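Beta-agarase D (Zobellia galactanivorans, PDB 4ASM) hydrolyses the beta-1,4-galactosidic linkages of agarose at random positions along the chain with retention of the anomeric configuration, this chain being its GH16 catalytic domain. Local coordinates at residues A[31-34]-A[35-39]; A[72-75]-A[76-79]; A[302-305]-A[306-310]; A[309-313]-A[314-318]; A[343-346]-A[347-350]. All blocks are in the same frame, centred on the assembly; numbering follows the deposited sequence.

Interaction 1 (A[31-34]-A[35-39]); sequences ASDD and FNYTF. With CA (calcium ion), chain B.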
loop_
_atom_site.group_PDB
_atom_site.type_symbol
_atom_site.label_atom_id
_atom_site.label_comp_id
_atom_site.label_asym_id
_atom_site.label_seq_id
_atom_site.Cartn_x
_atom_site.Cartn_y
_atom_site.Cartn_z
ATOM N N ALA A 31 -17.308 -5.055 -5.255
ATOM C CA ALA A 31 -16.054 -4.481 -4.742
ATOM C C ALA A 31 -15.640 -3.188 -5.434
ATOM O O ALA A 31 -15.038 -2.309 -4.813
ATOM C CB ALA A 31 -14.927 -5.485 -4.851
ATOM N N SER A 32 -15.931 -3.101 -6.728
ATOM C CA SER A 32 -15.436 -1.989 -7.540
ATOM C C SER A 32 -16.238 -0.715 -7.325
ATOM O O SER A 32 -17.418 -0.760 -6.989
ATOM C CB SER A 32 -15.426 -2.394 -9.011
ATOM O OG SER A 32 -14.627 -3.550 -9.179
ATOM N N ASP A 33 -15.596 0.428 -7.524
ATOM C CA ASP A 33 -16.247 1.701 -7.279
ATOM C C ASP A 33 -15.580 2.801 -8.112
ATOM O O ASP A 33 -14.363 3.025 -7.993
ATOM C CB ASP A 33 -16.160 2.054 -5.784
ATOM C CG ASP A 33 -17.166 3.106 -5.366
ATOM O OD1 ASP A 33 -17.726 3.786 -6.272
ATOM O OD2 ASP A 33 -17.386 3.253 -4.150
ATOM N N ASP A 34 -16.349 3.489 -8.952
ATOM C CA ASP A 34 -15.804 4.663 -9.633
ATOM C C ASP A 34 -16.160 6.014 -8.997
ATOM O O ASP A 34 -15.903 7.072 -9.596
ATOM C CB ASP A 34 -15.990 4.643 -11.175
ATOM C CG ASP A 34 -17.437 4.588 -11.619
ATOM O OD1 ASP A 34 -18.345 4.572 -10.756
ATOM O OD2 ASP A 34 -17.641 4.544 -12.867
ATOM N N PHE A 35 -16.723 5.975 -7.780
ATOM C CA PHE A 35 -16.813 7.142 -6.883
ATOM C C PHE A 35 -17.475 8.381 -7.492
ATOM O O PHE A 35 -17.013 9.495 -7.275
ATOM C CB PHE A 35 -15.412 7.537 -6.371
ATOM C CG PHE A 35 -14.747 6.477 -5.521
ATOM C CD1 PHE A 35 -15.335 6.080 -4.329
ATOM C CD2 PHE A 35 -13.511 5.915 -5.881
ATOM C CE1 PHE A 35 -14.734 5.123 -3.516
ATOM C CE2 PHE A 35 -12.899 4.959 -5.063
ATOM C CZ PHE A 35 -13.507 4.560 -3.894
ATOM N N ASN A 36 -18.591 8.190 -8.200
ATOM C CA ASN A 36 -19.207 9.323 -8.911
ATOM C C ASN A 36 -20.456 9.891 -8.224
ATOM O O ASN A 36 -21.096 10.838 -8.712
ATOM C CB ASN A 36 -19.406 8.963 -10.380
ATOM C CG ASN A 36 -18.071 8.798 -11.108
ATOM O OD1 ASN A 36 -17.048 9.384 -10.693
ATOM N ND2 ASN A 36 -18.059 7.995 -12.161
ATOM N N TYR A 37 -20.714 9.358 -7.044
ATOM C CA TYR A 37 -21.845 9.714 -6.212
ATOM C C TYR A 37 -21.412 10.707 -5.142
ATOM O O TYR A 37 -20.236 11.106 -5.080
ATOM C CB TYR A 37 -22.419 8.434 -5.587
ATOM C CG TYR A 37 -21.398 7.573 -4.847
ATOM C CD1 TYR A 37 -20.624 6.629 -5.532
ATOM C CD2 TYR A 37 -21.216 7.712 -3.476
ATOM C CE1 TYR A 37 -19.684 5.845 -4.846
ATOM C CE2 TYR A 37 -20.276 6.956 -2.797
ATOM C CZ TYR A 37 -19.534 6.018 -3.489
ATOM O OH TYR A 37 -18.609 5.258 -2.793
ATOM N N THR A 38 -22.362 11.113 -4.304
ATOM C CA THR A 38 -22.084 11.989 -3.186
ATOM C C THR A 38 -22.125 11.202 -1.887
ATOM O O THR A 38 -23.080 10.468 -1.624
ATOM C CB THR A 38 -23.080 13.190 -3.150
ATOM O OG1 THR A 38 -22.873 13.994 -4.318
ATOM C CG2 THR A 38 -22.870 14.048 -1.901
ATOM N N PHE A 39 -21.047 11.307 -1.112
ATOM C CA PHE A 39 -21.033 10.887 0.271
ATOM C C PHE A 39 -20.454 12.060 1.051
ATOM O O PHE A 39 -19.267 12.380 0.906
ATOM C CB PHE A 39 -20.194 9.617 0.478
ATOM C CG PHE A 39 -19.908 9.322 1.930
ATOM C CD1 PHE A 39 -20.944 9.175 2.843
ATOM C CD2 PHE A 39 -18.596 9.206 2.385
ATOM C CE1 PHE A 39 -20.693 8.930 4.187
ATOM C CE2 PHE A 39 -18.321 8.976 3.730
ATOM C CZ PHE A 39 -19.379 8.827 4.642
HETATM CA CA CA B . -14.645 8.737 -10.707
HETATM O O HOH W 1 -20.052 5.743 -8.843
HETATM O O HOH W 2 -19.781 5.764 -13.877
HETATM O O HOH W 3 -14.884 10.731 -12.068
#

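Interaction 2 (A[72-75]-A[76-79]); sequences EGPG and PTKW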
loop_
_atom_site.group_PDB
_atom_site.type_symbol
_atom_site.label_atom_id
_atom_site.label_comp_id
_atom_site.label_asym_id
_atom_site.label_seq_id
_atom_site.Cartn_x
_atom_site.Cartn_y
_atom_site.Cartn_z
ATOM N N GLU A 72 -5.862 3.341 15.955
ATOM C CA GLU A 72 -6.054 4.665 15.386
ATOM C C GLU A 72 -4.975 5.103 14.415
ATOM O O GLU A 72 -5.010 6.214 13.925
ATOM C CB GLU A 72 -6.333 5.711 16.476
ATOM C CG GLU A 72 -7.714 5.539 17.154
ATOM C CD GLU A 72 -8.082 6.733 18.041
ATOM O OE1 GLU A 72 -7.278 7.092 18.920
ATOM O OE2 GLU A 72 -9.187 7.304 17.849
ATOM N N GLY A 73 -4.022 4.217 14.147
ATOM C CA GLY A 73 -2.977 4.508 13.162
ATOM C C GLY A 73 -1.562 4.488 13.700
ATOM O O GLY A 73 -1.326 4.494 14.920
ATOM N N PRO A 74 -0.594 4.440 12.785
ATOM C CA PRO A 74 0.822 4.397 13.132
ATOM C C PRO A 74 1.328 5.778 13.506
ATOM O O PRO A 74 0.688 6.795 13.186
ATOM C CB PRO A 74 1.463 3.920 11.824
ATOM C CG PRO A 74 0.599 4.515 10.771
ATOM C CD PRO A 74 -0.804 4.429 11.319
ATOM N N GLY A 75 2.495 5.838 14.140
ATOM C CA GLY A 75 3.096 7.133 14.425
ATOM C C GLY A 75 2.146 8.054 15.167
ATOM O O GLY A 75 1.391 7.607 16.034
ATOM N N PRO A 76 2.180 9.352 14.828
ATOM C CA PRO A 76 1.251 10.292 15.425
ATOM C C PRO A 76 -0.041 10.429 14.589
ATOM O O PRO A 76 -0.733 11.447 14.689
ATOM C CB PRO A 76 2.073 11.580 15.429
ATOM C CG PRO A 76 2.791 11.505 14.105
ATOM C CD PRO A 76 3.156 10.040 13.950
ATOM N N THR A 77 -0.374 9.411 13.784
ATOM C CA THR A 77 -1.648 9.405 13.047
ATOM C C THR A 77 -2.825 9.147 13.983
ATOM O O THR A 77 -2.754 8.293 14.861
ATOM C CB THR A 77 -1.665 8.292 12.009
ATOM O OG1 THR A 77 -0.519 8.426 11.162
ATOM C CG2 THR A 77 -2.950 8.322 11.134
ATOM N N LYS A 78 -3.905 9.910 13.783
ATOM C CA LYS A 78 -5.204 9.553 14.377
ATOM C C LYS A 78 -6.237 9.500 13.265
ATOM O O LYS A 78 -6.657 10.536 12.738
ATOM C CB LYS A 78 -5.637 10.519 15.470
ATOM C CG LYS A 78 -6.915 9.998 16.195
ATOM C CD LYS A 78 -7.747 11.105 16.805
ATOM C CE LYS A 78 -8.524 11.890 15.740
ATOM N NZ LYS A 78 -9.541 12.812 16.364
ATOM N N TRP A 79 -6.660 8.294 12.904
ATOM C CA TRP A 79 -7.686 8.170 11.889
ATOM C C TRP A 79 -9.016 8.725 12.390
ATOM O O TRP A 79 -9.385 8.542 13.561
ATOM C CB TRP A 79 -7.824 6.732 11.419
ATOM C CG TRP A 79 -6.671 6.262 10.609
ATOM C CD1 TRP A 79 -5.998 6.960 9.643
ATOM C CD2 TRP A 79 -6.071 4.982 10.680
ATOM N NE1 TRP A 79 -4.993 6.179 9.108
ATOM C CE2 TRP A 79 -5.017 4.956 9.727
ATOM C CE3 TRP A 79 -6.324 3.838 11.450
ATOM C CZ2 TRP A 79 -4.214 3.833 9.542
ATOM C CZ3 TRP A 79 -5.538 2.726 11.256
ATOM C CH2 TRP A 79 -4.498 2.725 10.306
#

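Interaction 3 (A[302-305]-A[306-310]); sequences VIDP and FNYLN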
loop_
_atom_site.group_PDB
_atom_site.type_symbol
_atom_site.label_atom_id
_atom_site.label_comp_id
_atom_site.label_asym_id
_atom_site.label_seq_id
_atom_site.Cartn_x
_atom_site.Cartn_y
_atom_site.Cartn_z
ATOM N N VAL A 302 11.022 -14.325 -0.642
ATOM C CA VAL A 302 10.798 -12.883 -0.738
ATOM C C VAL A 302 9.402 -12.528 -0.222
ATOM O O VAL A 302 9.030 -11.362 -0.181
ATOM C CB VAL A 302 11.002 -12.341 -2.183
ATOM C CG1 VAL A 302 12.463 -12.474 -2.604
ATOM C CG2 VAL A 302 10.081 -13.019 -3.190
ATOM N N ILE A 303 8.634 -13.547 0.163
ATOM C CA ILE A 303 7.317 -13.352 0.787
ATOM C C ILE A 303 7.445 -13.314 2.313
ATOM O O ILE A 303 7.053 -12.342 2.948
ATOM C CB ILE A 303 6.298 -14.458 0.366
ATOM C CG1 ILE A 303 6.123 -14.540 -1.164
ATOM C CG2 ILE A 303 4.931 -14.259 1.073
ATOM C CD1 ILE A 303 5.719 -13.258 -1.867
ATOM N N ASP A 304 8.038 -14.371 2.880
ATOM C CA ASP A 304 8.115 -14.567 4.330
ATOM C C ASP A 304 9.473 -15.225 4.648
ATOM O O ASP A 304 9.526 -16.430 4.947
ATOM C CB ASP A 304 6.947 -15.471 4.751
ATOM C CG ASP A 304 6.844 -15.661 6.254
ATOM O OD1 ASP A 304 7.487 -14.895 6.987
ATOM O OD2 ASP A 304 6.088 -16.580 6.662
ATOM N N PRO A 305 10.578 -14.460 4.541
ATOM C CA PRO A 305 11.916 -15.059 4.695
ATOM C C PRO A 305 12.150 -15.650 6.069
ATOM O O PRO A 305 12.986 -16.552 6.198
ATOM C CB PRO A 305 12.878 -13.873 4.451
ATOM C CG PRO A 305 12.050 -12.632 4.661
ATOM C CD PRO A 305 10.648 -13.028 4.217
ATOM N N PHE A 306 11.451 -15.131 7.081
ATOM C CA PHE A 306 11.655 -15.541 8.486
ATOM C C PHE A 306 10.540 -16.429 9.065
ATOM O O PHE A 306 10.503 -16.653 10.275
ATOM C CB PHE A 306 11.927 -14.312 9.349
ATOM C CG PHE A 306 12.942 -13.389 8.755
ATOM C CD1 PHE A 306 14.198 -13.869 8.395
ATOM C CD2 PHE A 306 12.646 -12.056 8.516
ATOM C CE1 PHE A 306 15.157 -13.024 7.809
ATOM C CE2 PHE A 306 13.604 -11.200 7.936
ATOM C CZ PHE A 306 14.868 -11.685 7.605
ATOM N N ASN A 307 9.660 -16.920 8.198
ATOM C CA ASN A 307 8.642 -17.905 8.571
ATOM C C ASN A 307 7.654 -17.376 9.595
ATOM O O ASN A 307 7.167 -18.123 10.464
ATOM C CB ASN A 307 9.305 -19.194 9.081
ATOM C CG ASN A 307 8.359 -20.366 9.076
ATOM O OD1 ASN A 307 7.498 -20.481 8.208
ATOM N ND2 ASN A 307 8.503 -21.253 10.066
ATOM N N TYR A 308 7.332 -16.088 9.485
ATOM C CA TYR A 308 6.397 -15.457 10.428
ATOM C C TYR A 308 5.009 -16.104 10.367
ATOM O O TYR A 308 4.293 -16.161 11.383
ATOM C CB TYR A 308 6.266 -13.959 10.125
ATOM C CG TYR A 308 7.469 -13.119 10.481
ATOM C CD1 TYR A 308 8.580 -13.665 11.142
ATOM C CD2 TYR A 308 7.513 -11.764 10.129
ATOM C CE1 TYR A 308 9.698 -12.866 11.445
ATOM C CE2 TYR A 308 8.589 -10.980 10.416
ATOM C CZ TYR A 308 9.698 -11.520 11.078
ATOM O OH TYR A 308 10.749 -10.680 11.335
ATOM N N LEU A 309 4.610 -16.568 9.185
ATOM C CA LEU A 309 3.268 -17.135 8.976
ATOM C C LEU A 309 3.190 -18.611 9.353
ATOM O O LEU A 309 2.081 -19.180 9.475
ATOM C CB LEU A 309 2.790 -16.938 7.529
ATOM C CG LEU A 309 2.766 -15.490 7.020
ATOM C CD1 LEU A 309 2.231 -15.455 5.605
ATOM C CD2 LEU A 309 1.931 -14.579 7.959
ATOM N N ASN A 310 4.364 -19.230 9.494
ATOM C CA ASN A 310 4.470 -20.677 9.716
ATOM C C ASN A 310 3.505 -21.482 8.834
ATOM O O ASN A 310 2.805 -22.386 9.320
ATOM C CB ASN A 310 4.257 -21.014 11.199
ATOM C CG ASN A 310 4.760 -22.401 11.544
ATOM O OD1 ASN A 310 5.695 -22.904 10.925
ATOM N ND2 ASN A 310 4.136 -23.027 12.537
HETATM O O HOH W 4 9.352 -13.028 7.222
HETATM O O HOH W 5 5.550 -19.280 6.615
#

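Interaction 4 (A[309-313]-A[314-318]); sequences LNNGR and KFSKE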
loop_
_atom_site.group_PDB
_atom_site.type_symbol
_atom_site.label_atom_id
_atom_site.label_comp_id
_atom_site.label_asym_id
_atom_site.label_seq_id
_atom_site.Cartn_x
_atom_site.Cartn_y
_atom_site.Cartn_z
ATOM N N LEU A 309 4.610 -16.568 9.185
ATOM C CA LEU A 309 3.268 -17.135 8.976
ATOM C C LEU A 309 3.190 -18.611 9.353
ATOM O O LEU A 309 2.081 -19.180 9.475
ATOM C CB LEU A 309 2.790 -16.938 7.529
ATOM C CG LEU A 309 2.766 -15.490 7.020
ATOM C CD1 LEU A 309 2.231 -15.455 5.605
ATOM C CD2 LEU A 309 1.931 -14.579 7.959
ATOM N N ASN A 310 4.364 -19.230 9.494
ATOM C CA ASN A 310 4.470 -20.677 9.716
ATOM C C ASN A 310 3.505 -21.482 8.834
ATOM O O ASN A 310 2.805 -22.386 9.320
ATOM C CB ASN A 310 4.257 -21.014 11.199
ATOM C CG ASN A 310 4.760 -22.401 11.544
ATOM O OD1 ASN A 310 5.695 -22.904 10.925
ATOM N ND2 ASN A 310 4.136 -23.027 12.537
ATOM N N ASN A 311 3.460 -21.164 7.541
ATOM C CA ASN A 311 2.438 -21.723 6.665
ATOM C C ASN A 311 2.951 -22.136 5.291
ATOM O O ASN A 311 2.164 -22.300 4.356
ATOM C CB ASN A 311 1.255 -20.730 6.525
ATOM C CG ASN A 311 1.538 -19.594 5.547
ATOM O OD1 ASN A 311 2.688 -19.372 5.155
ATOM N ND2 ASN A 311 0.502 -18.855 5.173
ATOM N N GLY A 312 4.263 -22.299 5.166
ATOM C CA GLY A 312 4.840 -22.568 3.852
ATOM C C GLY A 312 5.240 -21.296 3.116
ATOM O O GLY A 312 5.498 -21.349 1.912
ATOM N N ARG A 313 5.285 -20.175 3.851
ATOM C CA ARG A 313 5.822 -18.874 3.378
ATOM C C ARG A 313 5.014 -18.366 2.195
ATOM O O ARG A 313 5.538 -18.064 1.117
ATOM C CB ARG A 313 7.311 -18.988 3.052
ATOM C CG ARG A 313 8.103 -19.478 4.236
ATOM C CD ARG A 313 9.494 -19.886 3.793
ATOM N NE ARG A 313 10.198 -20.652 4.817
ATOM C CZ ARG A 313 10.918 -20.135 5.809
ATOM N NH1 ARG A 313 11.053 -18.824 5.973
ATOM N NH2 ARG A 313 11.530 -20.956 6.663
ATOM N N LYS A 314 3.714 -18.268 2.419
ATOM C CA LYS A 314 2.803 -17.954 1.342
ATOM C C LYS A 314 1.610 -17.179 1.883
ATOM O O LYS A 314 1.310 -17.221 3.087
ATOM C CB LYS A 314 2.360 -19.238 0.626
ATOM C CG LYS A 314 1.560 -20.226 1.483
ATOM C CD LYS A 314 1.173 -21.459 0.657
ATOM C CE LYS A 314 2.219 -22.550 0.756
ATOM N NZ LYS A 314 2.123 -23.534 -0.359
ATOM N N PHE A 315 0.946 -16.465 0.987
ATOM C CA PHE A 315 -0.321 -15.847 1.312
ATOM C C PHE A 315 -1.391 -16.939 1.309
ATOM O O PHE A 315 -1.345 -17.893 0.518
ATOM C CB PHE A 315 -0.640 -14.757 0.293
ATOM C CG PHE A 315 0.377 -13.647 0.251
ATOM C CD1 PHE A 315 0.503 -12.756 1.325
ATOM C CD2 PHE A 315 1.205 -13.485 -0.858
ATOM C CE1 PHE A 315 1.439 -11.726 1.292
ATOM C CE2 PHE A 315 2.161 -12.447 -0.905
ATOM C CZ PHE A 315 2.271 -11.563 0.198
ATOM N N SER A 316 -2.350 -16.817 2.204
ATOM C CA SER A 316 -3.358 -17.855 2.314
ATOM C C SER A 316 -4.704 -17.321 2.768
ATOM O O SER A 316 -5.655 -18.094 2.887
ATOM C CB SER A 316 -2.877 -18.941 3.286
ATOM O OG SER A 316 -2.652 -18.428 4.583
ATOM N N LYS A 317 -4.788 -16.017 3.039
ATOM C CA LYS A 317 -6.000 -15.455 3.646
ATOM C C LYS A 317 -6.630 -14.362 2.797
ATOM O O LYS A 317 -5.919 -13.514 2.224
ATOM C CB LYS A 317 -5.688 -14.913 5.039
ATOM C CG LYS A 317 -5.326 -16.036 6.032
ATOM C CD LYS A 317 -4.700 -15.511 7.321
ATOM C CE LYS A 317 -4.456 -16.657 8.304
ATOM N NZ LYS A 317 -3.756 -16.192 9.534
ATOM N N GLU A 318 -7.960 -14.373 2.711
ATOM C CA GLU A 318 -8.686 -13.246 2.121
ATOM C C GLU A 318 -8.348 -11.948 2.870
ATOM O O GLU A 318 -8.022 -11.944 4.073
ATOM C CB GLU A 318 -10.209 -13.463 2.082
ATOM C CG GLU A 318 -10.859 -13.485 3.450
ATOM C CD GLU A 318 -12.371 -13.602 3.412
ATOM O OE1 GLU A 318 -12.954 -13.600 2.309
ATOM O OE2 GLU A 318 -12.951 -13.673 4.522
#

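Interaction 5 (A[343-346]-A[347-350]); sequences MANF and YDNN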
loop_
_atom_site.group_PDB
_atom_site.type_symbol
_atom_site.label_atom_id
_atom_site.label_comp_id
_atom_site.label_asym_id
_atom_site.label_seq_id
_atom_site.Cartn_x
_atom_site.Cartn_y
_atom_site.Cartn_z
ATOM N N MET A 343 0.580 22.431 5.484
ATOM C CA MET A 343 -0.789 22.109 5.880
ATOM C C MET A 343 -1.766 23.239 5.583
ATOM O O MET A 343 -2.979 23.031 5.623
ATOM C CB MET A 343 -0.861 21.748 7.361
ATOM C CG MET A 343 -0.461 20.326 7.677
ATOM S SD MET A 343 -1.579 19.038 7.017
ATOM C CE MET A 343 -3.149 19.870 6.973
ATOM N N ALA A 344 -1.247 24.422 5.272
ATOM C CA ALA A 344 -2.084 25.534 4.837
ATOM C C ALA A 344 -2.671 25.345 3.433
ATOM O O ALA A 344 -3.626 26.025 3.061
ATOM C CB ALA A 344 -1.323 26.844 4.936
ATOM N N ASN A 345 -2.110 24.415 2.661
ATOM C CA ASN A 345 -2.584 24.146 1.304
ATOM C C ASN A 345 -3.426 22.864 1.337
ATOM O O ASN A 345 -2.877 21.759 1.360
ATOM C CB ASN A 345 -1.388 24.009 0.346
ATOM C CG ASN A 345 -1.798 23.905 -1.112
ATOM O OD1 ASN A 345 -1.224 24.578 -1.970
ATOM N ND2 ASN A 345 -2.772 23.047 -1.408
ATOM N N PHE A 346 -4.752 23.005 1.361
ATOM C CA PHE A 346 -5.622 21.823 1.514
ATOM C C PHE A 346 -5.456 20.782 0.404
ATOM O O PHE A 346 -5.380 19.580 0.682
ATOM C CB PHE A 346 -7.107 22.194 1.637
ATOM C CG PHE A 346 -7.986 21.000 1.891
ATOM C CD1 PHE A 346 -8.086 20.462 3.168
ATOM C CD2 PHE A 346 -8.652 20.373 0.842
ATOM C CE1 PHE A 346 -8.861 19.318 3.402
ATOM C CE2 PHE A 346 -9.424 19.229 1.074
ATOM C CZ PHE A 346 -9.535 18.716 2.351
ATOM N N TYR A 347 -5.430 21.263 -0.838
ATOM C CA TYR A 347 -5.295 20.466 -2.059
ATOM C C TYR A 347 -4.116 19.490 -1.941
ATOM O O TYR A 347 -4.183 18.344 -2.403
ATOM C CB TYR A 347 -4.992 21.435 -3.204
ATOM C CG TYR A 347 -5.854 21.393 -4.439
ATOM C CD1 TYR A 347 -7.206 21.743 -4.390
ATOM C CD2 TYR A 347 -5.296 21.089 -5.687
ATOM C CE1 TYR A 347 -8.000 21.750 -5.550
ATOM C CE2 TYR A 347 -6.078 21.086 -6.848
ATOM C CZ TYR A 347 -7.427 21.420 -6.770
ATOM O OH TYR A 347 -8.204 21.421 -7.914
ATOM N N ASP A 348 -3.033 19.951 -1.312
ATOM C CA ASP A 348 -1.818 19.151 -1.207
ATOM C C ASP A 348 -1.953 18.017 -0.215
ATOM O O ASP A 348 -1.122 17.089 -0.235
ATOM C CB ASP A 348 -0.624 20.018 -0.780
ATOM C CG ASP A 348 -0.105 20.895 -1.894
ATOM O OD1 ASP A 348 -0.344 20.580 -3.075
ATOM O OD2 ASP A 348 0.575 21.897 -1.570
ATOM N N ASN A 349 -2.993 18.096 0.618
ATOM C CA ASN A 349 -3.202 17.172 1.718
ATOM C C ASN A 349 -4.444 16.315 1.601
ATOM O O ASN A 349 -4.955 15.820 2.610
ATOM C CB ASN A 349 -3.221 17.947 3.021
ATOM C CG ASN A 349 -1.883 18.572 3.303
ATOM O OD1 ASN A 349 -0.925 17.853 3.596
ATOM N ND2 ASN A 349 -1.788 19.883 3.151
ATOM N N ASN A 350 -4.896 16.126 0.364
ATOM C CA ASN A 350 -6.141 15.427 0.075
ATOM C C ASN A 350 -5.919 14.420 -1.037
ATOM O O ASN A 350 -5.720 14.775 -2.195
ATOM C CB ASN A 350 -7.227 16.431 -0.316
ATOM C CG ASN A 350 -8.582 15.800 -0.489
ATOM O OD1 ASN A 350 -8.865 14.725 0.030
ATOM N ND2 ASN A 350 -9.456 16.489 -1.217
#

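Interaction 1 (A[31-34]-A[35-39])
Asp33 reaches forward along the loop to Phe35 and Tyr37, and every atom of its side chain meets one of them. CB lies over the face of the Phe35 ring, 4.2 Å from the ring centroid, in a CH-pi contact. With CG anti to the backbone N (chi1 -162°), the carboxylate continues over that ring, stacked at 29° to it and displaced toward the rim. OD1 accepts the backbone N-H of Phe35 (N to OD1 2.8 Å) from above the carboxylate plane, which closes an Asx turn. OD2 offers its syn lone pair to Tyr37 OH at 2.7 Å, the phenol ring lying nearly coplanar with the carboxylate. Trp56 NE1 is a further donor to OD2, so a carboxylate suits this buried place. Within the turn, the backbone O of Asp34 binds calcium at 2.4 Å, and just after it Asn36 turns its amide OD1 to the same ion at 2.5 Å. A water joins Asp34 OD2 to Asn36 ND2 and helps to fix the amide. Asp9, Gly89, Asp354 and a water complete the coordination, forming a calcium site of the kind found on the convex side of many GH16 beta-sandwiches.

Interaction 2 (A[72-75]-A[76-79])
From Glu72 to Trp79 the chain doubles back through a type II' beta turn, closed by Thr77 N donating to Pro74 O (2.9 Å) and followed by a second backbone bond from Trp79 N to Glu72 O. This reversal leads into strand 77-79, which runs parallel to strand 112-125 in the GH16 beta-sandwich. Gly75 takes the first corner with positive phi, where a CB would run into Pro76 CD; the proline ring then stiffens the second corner. Gly73 is needed for another reason: its CA lies over the six-membered ring of Trp79, 3.6 Å from the centroid and only 9° off the ring normal, and a side chain there would strike Thr77 CG2 and, at these backbone angles, the preceding carbonyl O. The indole comes under Gly73 because its CG stands beside the backbone N (chi1 -71°), while CZ2 reaches Pro74 CD at 3.9 Å. A serine in place of Trp79 would probably open a gap beneath Gly73 and Pro74 and leave Val325 O without its NE1 donor. Pro74 in turn touches Glu326, a probable substrate-binding residue. Thr77 OG1 bonds to Asp327 N, fastening the turn to the end of strand 320-326. On the outer side Glu72 and Lys78 run side by side without a salt bridge: Glu72 OE2 lies 3.9 Å from the methylene CG of Lys78.

Interaction 3 (A[302-305]-A[306-310])
The carboxylate of Asp304 and the backbone N-H groups of Tyr308 and Leu309 form a local side-chain-to-backbone contact in the long loop between helix 291-297 and strand 320-326. A type I beta turn, closed by Asn307 N onto Asp304 O (3.3 Å), brings these N-H groups round to the carboxylate. OD1 receives Tyr308 N at 2.8 Å on its syn lone pair, and OD2 receives Leu309 N at 2.9 Å in a straighter bond of 166°. The carboxylate can face them because its CG is anti to the backbone N (chi1 -175°). Water 4 donates to OD1, accepts from Phe306 N and rests over the centre of the Tyr308 ring. With an alanine here, the N-H groups of Tyr308 and Leu309 would probably lose their acceptors and the turn be freer to shift. Pro305 suits the turn's second position, and its CG sits over the Phe306 ring, 4.0 Å from the centroid. Around the turn, Tyr308 and Leu309 pack on strand 183-191, while Pro305 and Tyr308 touch Tyr199 of strand 197-199.

Interaction 4 (A[309-313]-A[314-318])
With CG between its backbone N and carbonyl carbon (chi1 79°), Asn311 folds its amide back to meet the backbone of Lys314. The extended backbone of Lys314 turns its N-H and C=O to the same side, and the amide matches both. Lys314 N donates to Asn311 OD1 at 3.1 Å with an angle of 162°, while Asn311 ND2 donates to Lys314 O at 2.8 Å, the acceptor lying close to the amide plane. A weak bond of 3.2 Å joins ND2 to Ser316 OG, which is held more firmly by Gln159 OE1. Lys314 has its CG in the same position as Asn311 (chi1 64°), which brings its aliphatic chain back over the loop, and CE comes 3.6 Å from Asn311 O and 3.7 Å from Gly312 O. Gly312 suits its place because a CB would collide with that CE, and its backbone angles would press a CB against the preceding carbonyl. On the other flank Leu309 CD1 touches Lys314 O at 3.2 Å. Arg313 points away, its guanidinium held by Thr270 O. This local side-chain-to-backbone pairing shapes the loop between helix 291-297 and strand 320-326, and Ser316 ties it through Gln159 to strand 159-166. An asparagine answers the donor and the acceptor of one residue together, which fixes the rotation of its amide.

Interaction 5 (A[343-346]-A[347-350])
Asn345 O is gripped by two donors from further along the chain: Asn349 ND2 at 2.8 Å, in a weak, bent bond of 129°, and Asp348 N at 3.2 Å, which arrives from above the carbonyl plane. One residue on, Phe346 O accepts Asn349 N at 2.8 Å. The amide of Asn349 suits its buried place because ND2 also reaches Glu342 O, so one NH2 group serves two backbone carbonyls, while OD1 makes a weak bond to Ser144 OG. Met343 bends its chain back to lay SD against that amide, 3.7 Å from Asn349 OD1. The repeated bonds from residue i+3 back to residue i belong to a short 3-10 turn, which carries the chain from helix 340-343 into strand 350-362 of the GH16 beta-sandwich. Phe346 has CG anti to the backbone N (chi1 -176°), and this swings CE2 forward along the chain to Asn350, 3.8 Å from Asn350 CB and 3.6 Å from Asn350 ND2. The ring and that amide are inclined to each other at 48°. A phenylalanine is apt here, since the same ring meets Trp94 edge-to-face. Asn350, the first residue of the strand, gives its ND2 to Asn92 OD1 on the adjoining strand 90-96.

Along the chain, interaction 1 comes first, shaping the loop after strand 24-27 and joining it through calcium to strand 350-362. Interaction 2 closes the turn that enters strand 77-79, beside strands 112-125 and 320-326. Interactions 3 and 4 follow in the loop between helix 291-297 and strand 320-326; they share Leu309 and Asn310, their centres are about 8 Å apart, and Arg313 NH1 of interaction 4 reaches back to Asp304 O of interaction 3. Interaction 5 then leads into strand 350-362, about 39 Å from both, centre to centre. None encloses another. Strand 350-362 is common to interactions 1 and 5, and strand 320-326 links interaction 2 with the loop of interactions 3 and 4.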